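Local coordinates for protein haemagglutinin I (Physarum polycephalum, PDB 3A5P) that is a lectin that probably agglutinates cells by binding carbohydrate through a compact domain of legume lectin fold, at residues 40-45 against 54-59; 58-63 against 96-101; 64-69 against 86-91. All blocks are in the same frame, centred on the assembly; numbering follows the deposited sequence.

Contact 1 (40-45 against 54-59); sequences ITFSEI and WYITVH
Thr41 and His59 face each other as an antiparallel hydrogen-bonded pair, and Ser43 and Thr57 repeat the pattern two residues on, so that strands 40-43 and 54-59 run side by side as a hairpin. The four backbone bonds end at Ser43, whose carbonyl takes the N-H of Thr57 at 2.8 Å. Past that point the backbone pairing stops although the chain stays close, and side-chain hydroxyls reach its carbonyls.

Thr57 shows how. Its CB lies near the carbonyl oxygens of Ser43 and Ile45; OG1, placed beside the backbone N (chi1 -61°), donates to Ile45 O at 2.7 Å in the carbonyl plane and also bonds to Gln67, while CG2 comes no nearer to that oxygen than 4.0 Å. Tyr55 lends a second hydroxyl: its OH donates to Glu44 O over 2.8 Å, arriving from above the carbonyl plane, 56° out of it.

On the same sheet face as Thr57, a water joins Ser43 OG (2.7 Å), Thr57 O and the in-plane edge of the His59 ring at ND1. His59 NE2 bonds Ala104 O of the second subunit. The other face is apolar. Ile40 CG2 lies 3.5 Å from Val58 CG1, the two side chains pointing the same way. Phe42 CD1 meets Val58 CG2 alongside at 3.9 Å, while Ile56 CG2 reaches Phe42 CB and the ring edge.

One face of the hairpin thus joins the hydrophobic interior, whereas the other carries polar bonds toward the subunit interface, and two hydroxyls hold the carbonyls of Glu44 and Ile45 where the strand pairing has stopped.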
loop_
_atom_site.group_PDB
_atom_site.type_symbol
_atom_site.label_atom_id
_atom_site.label_comp_id
_atom_site.label_asym_id
_atom_site.label_seq_id
_atom_site.Cartn_x
_atom_site.Cartn_y
_atom_site.Cartn_z
ATOM N N ILE A 40 2.619 4.590 1.263
ATOM C CA ILE A 40 3.144 5.595 0.358
ATOM C C ILE A 40 3.542 4.864 -0.924
ATOM O O ILE A 40 4.348 3.942 -0.866
ATOM C CB ILE A 40 4.395 6.285 0.965
ATOM C CG1 ILE A 40 4.094 6.852 2.367
ATOM C CG2 ILE A 40 5.012 7.339 -0.025
ATOM C CD1 ILE A 40 5.355 7.158 3.144
ATOM N N THR A 41 2.967 5.260 -2.062
ATOM C CA THR A 41 3.270 4.625 -3.351
ATOM C C THR A 41 4.273 5.465 -4.151
ATOM O O THR A 41 4.140 6.687 -4.245
ATOM C CB THR A 41 1.968 4.388 -4.215
ATOM O OG1 THR A 41 1.039 3.597 -3.468
ATOM C CG2 THR A 41 2.308 3.678 -5.553
ATOM N N PHE A 42 5.290 4.799 -4.681
ATOM C CA PHE A 42 6.269 5.410 -5.577
ATOM C C PHE A 42 6.039 4.783 -6.942
ATOM O O PHE A 42 5.997 3.565 -7.058
ATOM C CB PHE A 42 7.699 5.068 -5.122
ATOM C CG PHE A 42 8.065 5.628 -3.779
ATOM C CD1 PHE A 42 8.912 6.735 -3.687
ATOM C CD2 PHE A 42 7.580 5.046 -2.606
ATOM C CE1 PHE A 42 9.257 7.269 -2.433
ATOM C CE2 PHE A 42 7.911 5.578 -1.352
ATOM C CZ PHE A 42 8.759 6.680 -1.267
ATOM N N SER A 43 5.886 5.599 -7.974
ATOM C CA SER A 43 5.608 5.047 -9.312
ATOM C C SER A 43 5.893 6.065 -10.406
ATOM O O SER A 43 6.147 7.241 -10.124
ATOM C CB SER A 43 4.148 4.544 -9.405
ATOM O OG SER A 43 3.217 5.622 -9.434
ATOM N N GLU A 44 5.810 5.604 -11.647
ATOM C CA GLU A 44 6.048 6.447 -12.807
ATOM C C GLU A 44 4.763 7.058 -13.393
ATOM O O GLU A 44 4.668 7.267 -14.604
ATOM C CB GLU A 44 6.887 5.673 -13.840
ATOM C CG GLU A 44 8.263 5.354 -13.292
ATOM C CD GLU A 44 9.248 4.786 -14.305
ATOM O OE1 GLU A 44 8.840 4.423 -15.439
ATOM O OE2 GLU A 44 10.442 4.665 -13.939
ATOM N N ILE A 45 3.795 7.387 -12.540
ATOM C CA ILE A 45 2.571 8.071 -13.011
ATOM C C ILE A 45 2.899 9.498 -13.450
ATOM O O ILE A 45 3.433 10.285 -12.673
ATOM C CB ILE A 45 1.446 8.055 -11.953
ATOM C CG1 ILE A 45 0.935 6.618 -11.798
ATOM C CG2 ILE A 45 0.284 8.999 -12.352
ATOM C CD1 ILE A 45 0.107 6.398 -10.564
ATOM N N TRP A 54 14.611 12.183 -15.433
ATOM C CA TRP A 54 13.737 11.096 -14.970
ATOM C C TRP A 54 13.008 11.480 -13.696
ATOM O O TRP A 54 13.452 12.361 -12.969
ATOM C CB TRP A 54 14.547 9.820 -14.705
ATOM C CG TRP A 54 15.612 9.580 -15.702
ATOM C CD1 TRP A 54 16.949 9.497 -15.471
ATOM C CD2 TRP A 54 15.432 9.423 -17.113
ATOM N NE1 TRP A 54 17.622 9.274 -16.651
ATOM C CE2 TRP A 54 16.713 9.235 -17.676
ATOM C CE3 TRP A 54 14.311 9.414 -17.954
ATOM C CZ2 TRP A 54 16.905 9.037 -19.042
ATOM C CZ3 TRP A 54 14.501 9.225 -19.310
ATOM C CH2 TRP A 54 15.791 9.037 -19.841
ATOM N N TYR A 55 11.904 10.786 -13.416
ATOM C CA TYR A 55 11.052 11.164 -12.303
ATOM C C TYR A 55 10.467 9.954 -11.564
ATOM O O TYR A 55 10.409 8.836 -12.096
ATOM C CB TYR A 55 9.933 12.116 -12.764
ATOM C CG TYR A 55 8.862 11.426 -13.584
ATOM C CD1 TYR A 55 7.751 10.850 -12.964
ATOM C CD2 TYR A 55 8.986 11.307 -14.979
ATOM C CE1 TYR A 55 6.776 10.176 -13.704
ATOM C CE2 TYR A 55 8.000 10.647 -15.738
ATOM C CZ TYR A 55 6.909 10.081 -15.091
ATOM O OH TYR A 55 5.921 9.430 -15.799
ATOM N N ILE A 56 10.071 10.215 -10.320
ATOM C CA ILE A 56 9.335 9.273 -9.478
ATOM C C ILE A 56 8.206 10.079 -8.826
ATOM O O ILE A 56 8.464 11.079 -8.136
ATOM C CB ILE A 56 10.219 8.667 -8.360
ATOM C CG1 ILE A 56 11.514 8.079 -8.939
ATOM C CG2 ILE A 56 9.405 7.561 -7.585
ATOM C CD1 ILE A 56 12.611 7.766 -7.859
ATOM N N THR A 57 6.971 9.643 -9.051
ATOM C CA THR A 57 5.789 10.266 -8.451
ATOM C C THR A 57 5.441 9.574 -7.138
ATOM O O THR A 57 5.547 8.355 -7.022
ATOM C CB THR A 57 4.611 10.209 -9.401
ATOM O OG1 THR A 57 4.966 10.944 -10.577
ATOM C CG2 THR A 57 3.373 10.825 -8.757
ATOM N N VAL A 58 5.086 10.376 -6.146
ATOM C CA VAL A 58 4.794 9.862 -4.810
ATOM C C VAL A 58 3.332 10.126 -4.483
ATOM O O VAL A 58 2.851 11.277 -4.596
ATOM C CB VAL A 58 5.737 10.493 -3.762
ATOM C CG1 VAL A 58 5.427 9.973 -2.338
ATOM C CG2 VAL A 58 7.180 10.204 -4.132
ATOM N N HIS A 59 2.621 9.055 -4.114
ATOM C CA HIS A 59 1.269 9.180 -3.586
ATOM C C HIS A 59 1.240 8.871 -2.089
ATOM O O HIS A 59 1.788 7.853 -1.627
ATOM C CB HIS A 59 0.297 8.274 -4.346
ATOM C CG HIS A 59 -0.083 8.811 -5.685
ATOM N ND1 HIS A 59 0.712 8.661 -6.797
ATOM C CD2 HIS A 59 -1.163 9.526 -6.083
ATOM C CE1 HIS A 59 0.139 9.257 -7.829
ATOM N NE2 HIS A 59 -1.005 9.781 -7.424
HETATM O O HOH W 1 2.956 6.907 -7.122
HETATM O O HOH W 2 11.638 6.977 -13.620
#

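Contact 2 (58-63 against 96-101); sequences VHNGDD and QHLTLK
A tight type II' beta turn, Asn60 to Asp63, links strands 54-60 and 63-70 of one sheet, and it is met here by the chain leaving strand 96-99 at the margin of the other. Asn60 and Lys101 carry most of the contact. With CG anti to the backbone N (chi1 -170°), the Asn60 amide extends toward the far sheet, and its ND2 gives a nearly straight bond to Thr99 O at 2.9 Å. The acceptor lies in the amide plane, although the nitrogen stands above the plane of the Thr99 carbonyl. The other end of the amide, OD1, receives a water that in turn accepts from Lys101 N, so both ends of the group are tied to the 96-101 segment.

Lys101 returns the grip. Its bent chain crosses the Asn60 amide, with CD 3.4 Å from Asn60 CG, and carries NZ back to the turn. There NZ donates to Asn60 O at 2.7 Å, while Asp63 N, closing the turn, reaches that oxygen from the opposite face of the carbonyl plane. NZ also forms a salt bridge with Asp63 OD2, its hydrogen bond a weak one at 3.0 Å, and a water spans the same two groups. Asp62 of the second subunit is a further ionic partner of NZ, and the reciprocal pair forms as well; this cluster of opposite charges probably favours the charged amine.

Deeper in, Leu98 CD1 packs on Asn60 ND2, and its CD2 approaches Val58 CG1 at 4.1 Å. In this protein Asn60 and Lys101 add a polar tie at the hairpin turn; apolar side chains packed between two facing sheets are characteristic of a beta sandwich, here of the legume lectin type.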
loop_
_atom_site.group_PDB
_atom_site.type_symbol
_atom_site.label_atom_id
_atom_site.label_comp_id
_atom_site.label_asym_id
_atom_site.label_seq_id
_atom_site.Cartn_x
_atom_site.Cartn_y
_atom_site.Cartn_z
ATOM N N VAL A 58 5.086 10.376 -6.146
ATOM C CA VAL A 58 4.794 9.862 -4.810
ATOM C C VAL A 58 3.332 10.126 -4.483
ATOM O O VAL A 58 2.851 11.277 -4.596
ATOM C CB VAL A 58 5.737 10.493 -3.762
ATOM C CG1 VAL A 58 5.427 9.973 -2.338
ATOM C CG2 VAL A 58 7.180 10.204 -4.132
ATOM N N HIS A 59 2.621 9.055 -4.114
ATOM C CA HIS A 59 1.269 9.180 -3.586
ATOM C C HIS A 59 1.240 8.871 -2.089
ATOM O O HIS A 59 1.788 7.853 -1.627
ATOM C CB HIS A 59 0.297 8.274 -4.346
ATOM C CG HIS A 59 -0.083 8.811 -5.685
ATOM N ND1 HIS A 59 0.712 8.661 -6.797
ATOM C CD2 HIS A 59 -1.163 9.526 -6.083
ATOM C CE1 HIS A 59 0.139 9.257 -7.829
ATOM N NE2 HIS A 59 -1.005 9.781 -7.424
ATOM N N ASN A 60 0.632 9.763 -1.328
ATOM C CA ASN A 60 0.433 9.539 0.106
ATOM C C ASN A 60 -0.995 9.006 0.279
ATOM O O ASN A 60 -1.974 9.767 0.246
ATOM C CB ASN A 60 0.680 10.845 0.875
ATOM C CG ASN A 60 0.744 10.647 2.386
ATOM O OD1 ASN A 60 0.662 9.519 2.896
ATOM N ND2 ASN A 60 0.879 11.755 3.109
ATOM N N GLY A 61 -1.122 7.680 0.417
ATOM C CA GLY A 61 -2.438 7.052 0.326
ATOM C C GLY A 61 -2.979 7.338 -1.067
ATOM O O GLY A 61 -2.283 7.079 -2.076
ATOM N N ASP A 62 -4.194 7.893 -1.117
ATOM C CA ASP A 62 -4.899 8.189 -2.376
ATOM C C ASP A 62 -4.246 9.340 -3.147
ATOM O O ASP A 62 -4.309 9.401 -4.374
ATOM C CB ASP A 62 -6.353 8.634 -2.095
ATOM C CG ASP A 62 -7.327 7.479 -1.799
ATOM O OD1 ASP A 62 -7.010 6.526 -1.097
ATOM O OD2 ASP A 62 -8.493 7.570 -2.235
ATOM N N ASP A 63 -3.652 10.265 -2.412
ATOM C CA ASP A 63 -3.359 11.595 -2.948
ATOM C C ASP A 63 -1.937 11.800 -3.456
ATOM O O ASP A 63 -0.960 11.367 -2.843
ATOM C CB ASP A 63 -3.702 12.644 -1.912
ATOM C CG ASP A 63 -5.148 12.549 -1.463
ATOM O OD1 ASP A 63 -6.067 12.352 -2.315
ATOM O OD2 ASP A 63 -5.352 12.654 -0.251
ATOM N N GLN A 96 11.644 16.511 0.125
ATOM C CA GLN A 96 10.255 16.910 0.316
ATOM C C GLN A 96 9.651 16.136 1.476
ATOM O O GLN A 96 9.955 14.959 1.667
ATOM C CB GLN A 96 9.483 16.698 -0.978
ATOM C CG GLN A 96 10.062 17.571 -2.102
ATOM C CD GLN A 96 9.238 17.545 -3.333
ATOM O OE1 GLN A 96 8.180 18.173 -3.400
ATOM N NE2 GLN A 96 9.708 16.807 -4.335
ATOM N N HIS A 97 8.818 16.815 2.256
ATOM C CA HIS A 97 8.246 16.245 3.452
ATOM C C HIS A 97 6.785 15.842 3.235
ATOM O O HIS A 97 6.051 16.521 2.516
ATOM C CB HIS A 97 8.344 17.281 4.581
ATOM C CG HIS A 97 7.684 16.866 5.855
ATOM N ND1 HIS A 97 6.381 17.201 6.158
ATOM C CD2 HIS A 97 8.157 16.178 6.921
ATOM C CE1 HIS A 97 6.073 16.720 7.351
ATOM N NE2 HIS A 97 7.133 16.085 7.833
ATOM N N LEU A 98 6.374 14.745 3.872
ATOM C CA LEU A 98 4.958 14.438 4.069
ATOM C C LEU A 98 4.759 13.857 5.469
ATOM O O LEU A 98 5.724 13.517 6.177
ATOM C CB LEU A 98 4.429 13.464 2.983
ATOM C CG LEU A 98 5.077 12.064 2.857
ATOM C CD1 LEU A 98 4.524 11.059 3.893
ATOM C CD2 LEU A 98 4.945 11.452 1.424
ATOM N N THR A 99 3.497 13.750 5.852
ATOM C CA THR A 99 3.145 13.073 7.086
ATOM C C THR A 99 2.205 11.937 6.794
ATOM O O THR A 99 1.244 12.070 6.005
ATOM C CB THR A 99 2.511 13.998 8.132
ATOM O OG1 THR A 99 1.447 14.749 7.533
ATOM C CG2 THR A 99 3.552 14.930 8.685
ATOM N N LEU A 100 2.521 10.800 7.412
ATOM C CA LEU A 100 1.729 9.577 7.299
ATOM C C LEU A 100 0.272 9.840 7.650
ATOM O O LEU A 100 -0.017 10.618 8.571
ATOM C CB LEU A 100 2.296 8.497 8.231
ATOM C CG LEU A 100 3.697 7.982 7.861
ATOM C CD1 LEU A 100 4.207 6.943 8.897
ATOM C CD2 LEU A 100 3.746 7.421 6.434
ATOM N N LYS A 101 -0.628 9.181 6.934
ATOM C CA LYS A 101 -2.064 9.329 7.167
ATOM C C LYS A 101 -2.593 8.107 7.887
ATOM O O LYS A 101 -2.477 6.979 7.380
ATOM C CB LYS A 101 -2.783 9.511 5.833
ATOM C CG LYS A 101 -2.465 10.830 5.192
ATOM C CD LYS A 101 -2.386 10.716 3.679
ATOM C CE LYS A 101 -3.721 10.497 3.055
ATOM N NZ LYS A 101 -3.757 11.142 1.720
HETATM O O HOH W 3 0.284 7.603 4.847
HETATM O O HOH W 4 -3.519 13.834 1.021
#

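Contact 3 (64-69 against 86-91); sequences RAFQLG and VSISTG
Apolar packing joins strand 63-70 of one sheet to strand 85-89 of the other through Ile88, whose two branches serve different partners. Ile88 CG2, anti to the backbone N, meets Leu68 CD1 at 3.7 Å, the two side chains crossing at about a right angle. On the other branch, Ile88 CD1 reaches the edge of the Phe66 ring near its plane and touches Phe66 CZ at 3.9 Å. Behind that ring, Ala65 CB rests over one face, displaced toward the rim. Ala65 and Phe66 both face Val58 in a classic beta bulge. Leu68 also packs against Thr90, its CB 3.8 Å from Thr90 CG2, the side chains oblique to each other.

The hydrogen bonding between the segments rests on the hydroxyl of Thr90. Thr90 OG1 sits between its own backbone N and carbonyl carbon (chi1 53°) and donates to Gly69 O at 2.6 Å, with a C=O...O angle of 165°. Thr90 OG1 is also hydrogen-bonded to Phe92 N, so the hydroxyl links the end of strand 63-70 to the loop that follows strand 85-89. While the hydroxyl bonds Gly69 O, the methyl that packs against Leu68 also lies near that carbonyl.

Within 86-91, Ser89 OG accepts from Gly91 N at 3.2 Å, an ST turn that bends the chain after strand 85-89.

Apolar side chains meeting between two facing sheets, their touching parts 18° apart in direction, are characteristic of a beta sandwich, consistent with the legume lectin fold.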
loop_
_atom_site.group_PDB
_atom_site.type_symbol
_atom_site.label_atom_id
_atom_site.label_comp_id
_atom_site.label_asym_id
_atom_site.label_seq_id
_atom_site.Cartn_x
_atom_site.Cartn_y
_atom_site.Cartn_z
ATOM N N ARG A 64 -1.832 12.482 -4.587
ATOM C CA ARG A 64 -0.524 12.808 -5.107
ATOM C C ARG A 64 0.153 13.793 -4.156
ATOM O O ARG A 64 -0.376 14.880 -3.877
ATOM C CB ARG A 64 -0.614 13.346 -6.519
ATOM C CG ARG A 64 0.724 13.334 -7.202
ATOM C CD ARG A 64 0.660 14.132 -8.438
ATOM N NE ARG A 64 0.303 13.323 -9.584
ATOM C CZ ARG A 64 1.067 13.177 -10.653
ATOM N NH1 ARG A 64 2.236 13.781 -10.713
ATOM N NH2 ARG A 64 0.652 12.437 -11.664
ATOM N N ALA A 65 1.298 13.379 -3.622
ATOM C CA ALA A 65 2.052 14.181 -2.660
ATOM C C ALA A 65 2.996 15.153 -3.387
ATOM O O ALA A 65 2.925 16.378 -3.180
ATOM C CB ALA A 65 2.827 13.272 -1.711
ATOM N N PHE A 66 3.859 14.607 -4.240
ATOM C CA PHE A 66 4.835 15.388 -5.027
ATOM C C PHE A 66 5.553 14.483 -6.001
ATOM O O PHE A 66 5.365 13.260 -5.972
ATOM C CB PHE A 66 5.873 16.121 -4.136
ATOM C CG PHE A 66 6.339 15.325 -2.932
ATOM C CD1 PHE A 66 7.244 14.263 -3.076
ATOM C CD2 PHE A 66 5.866 15.635 -1.650
ATOM C CE1 PHE A 66 7.670 13.519 -1.952
ATOM C CE2 PHE A 66 6.283 14.896 -0.524
ATOM C CZ PHE A 66 7.193 13.844 -0.683
ATOM N N GLN A 67 6.408 15.071 -6.834
ATOM C CA GLN A 67 7.211 14.297 -7.752
ATOM C C GLN A 67 8.672 14.603 -7.499
ATOM O O GLN A 67 9.034 15.767 -7.230
ATOM C CB GLN A 67 6.838 14.645 -9.190
ATOM C CG GLN A 67 7.459 13.733 -10.235
ATOM C CD GLN A 67 6.944 14.070 -11.637
ATOM O OE1 GLN A 67 7.570 14.850 -12.359
ATOM N NE2 GLN A 67 5.776 13.526 -11.996
ATOM N N LEU A 68 9.496 13.562 -7.604
ATOM C CA LEU A 68 10.940 13.628 -7.428
ATOM C C LEU A 68 11.615 13.465 -8.791
ATOM O O LEU A 68 11.090 12.775 -9.667
ATOM C CB LEU A 68 11.405 12.463 -6.562
ATOM C CG LEU A 68 10.577 12.088 -5.313
ATOM C CD1 LEU A 68 10.934 10.677 -4.849
ATOM C CD2 LEU A 68 10.858 13.095 -4.223
ATOM N N GLY A 69 12.783 14.072 -8.945
ATOM C CA GLY A 69 13.582 13.931 -10.166
ATOM C C GLY A 69 14.914 13.262 -9.884
ATOM O O GLY A 69 15.437 13.304 -8.743
ATOM N N VAL A 86 8.027 12.050 7.365
ATOM C CA VAL A 86 8.798 11.378 6.329
ATOM C C VAL A 86 9.458 12.436 5.462
ATOM O O VAL A 86 8.775 13.324 4.958
ATOM C CB VAL A 86 7.917 10.466 5.427
ATOM C CG1 VAL A 86 8.817 9.485 4.627
ATOM C CG2 VAL A 86 6.895 9.692 6.266
ATOM N N SER A 87 10.773 12.336 5.306
ATOM C CA SER A 87 11.510 13.169 4.369
ATOM C C SER A 87 11.984 12.288 3.225
ATOM O O SER A 87 12.650 11.289 3.473
ATOM C CB SER A 87 12.708 13.812 5.067
ATOM O OG SER A 87 13.466 14.588 4.154
ATOM N N ILE A 88 11.643 12.669 1.986
ATOM C CA ILE A 88 12.005 11.881 0.800
ATOM C C ILE A 88 12.900 12.684 -0.136
ATOM O O ILE A 88 12.570 13.807 -0.495
ATOM C CB ILE A 88 10.753 11.382 0.035
ATOM C CG1 ILE A 88 9.810 10.643 1.009
ATOM C CG2 ILE A 88 11.169 10.480 -1.122
ATOM C CD1 ILE A 88 8.425 10.328 0.448
ATOM N N SER A 89 14.041 12.106 -0.492
ATOM C CA SER A 89 15.011 12.801 -1.311
ATOM C C SER A 89 15.657 11.856 -2.318
ATOM O O SER A 89 15.818 10.664 -2.042
ATOM C CB SER A 89 16.088 13.428 -0.419
ATOM O OG SER A 89 17.055 14.074 -1.241
ATOM N N THR A 90 16.034 12.393 -3.477
ATOM C CA THR A 90 16.806 11.636 -4.474
ATOM C C THR A 90 18.232 12.192 -4.627
ATOM O O THR A 90 19.061 11.626 -5.350
ATOM C CB THR A 90 16.154 11.720 -5.869
ATOM O OG1 THR A 90 15.945 13.104 -6.184
ATOM C CG2 THR A 90 14.800 10.997 -5.889
ATOM N N GLY A 91 18.509 13.315 -3.972
ATOM C CA GLY A 91 19.776 14.018 -4.211
ATOM C C GLY A 91 19.697 15.014 -5.355
ATOM O O GLY A 91 20.692 15.668 -5.682
#

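Contact 1 lies within the five-stranded sheet, whereas contacts 2 and 3 span the two sheets; their centres are about 10 Å apart, lying about 11 and 8 Å from that of contact 1. Strand 54-60 is common to contacts 1 and 2, with Val58 and His59 in both, and it pairs with strand 63-70 of contact 3 through Ile56 O and Leu68 N, 2.7 Å apart. Across the other sheet, Gln96 O and Ile88 N lie 2.9 Å apart, coupling contacts 2 and 3. Ile40 CD1 joins contact 1 to contact 2 at Leu100 CD2, 3.7 Å away. Contacts 1 and 2 touch the second subunit, whose Ala104 also forms a salt bridge with Arg64 of segment 64-69.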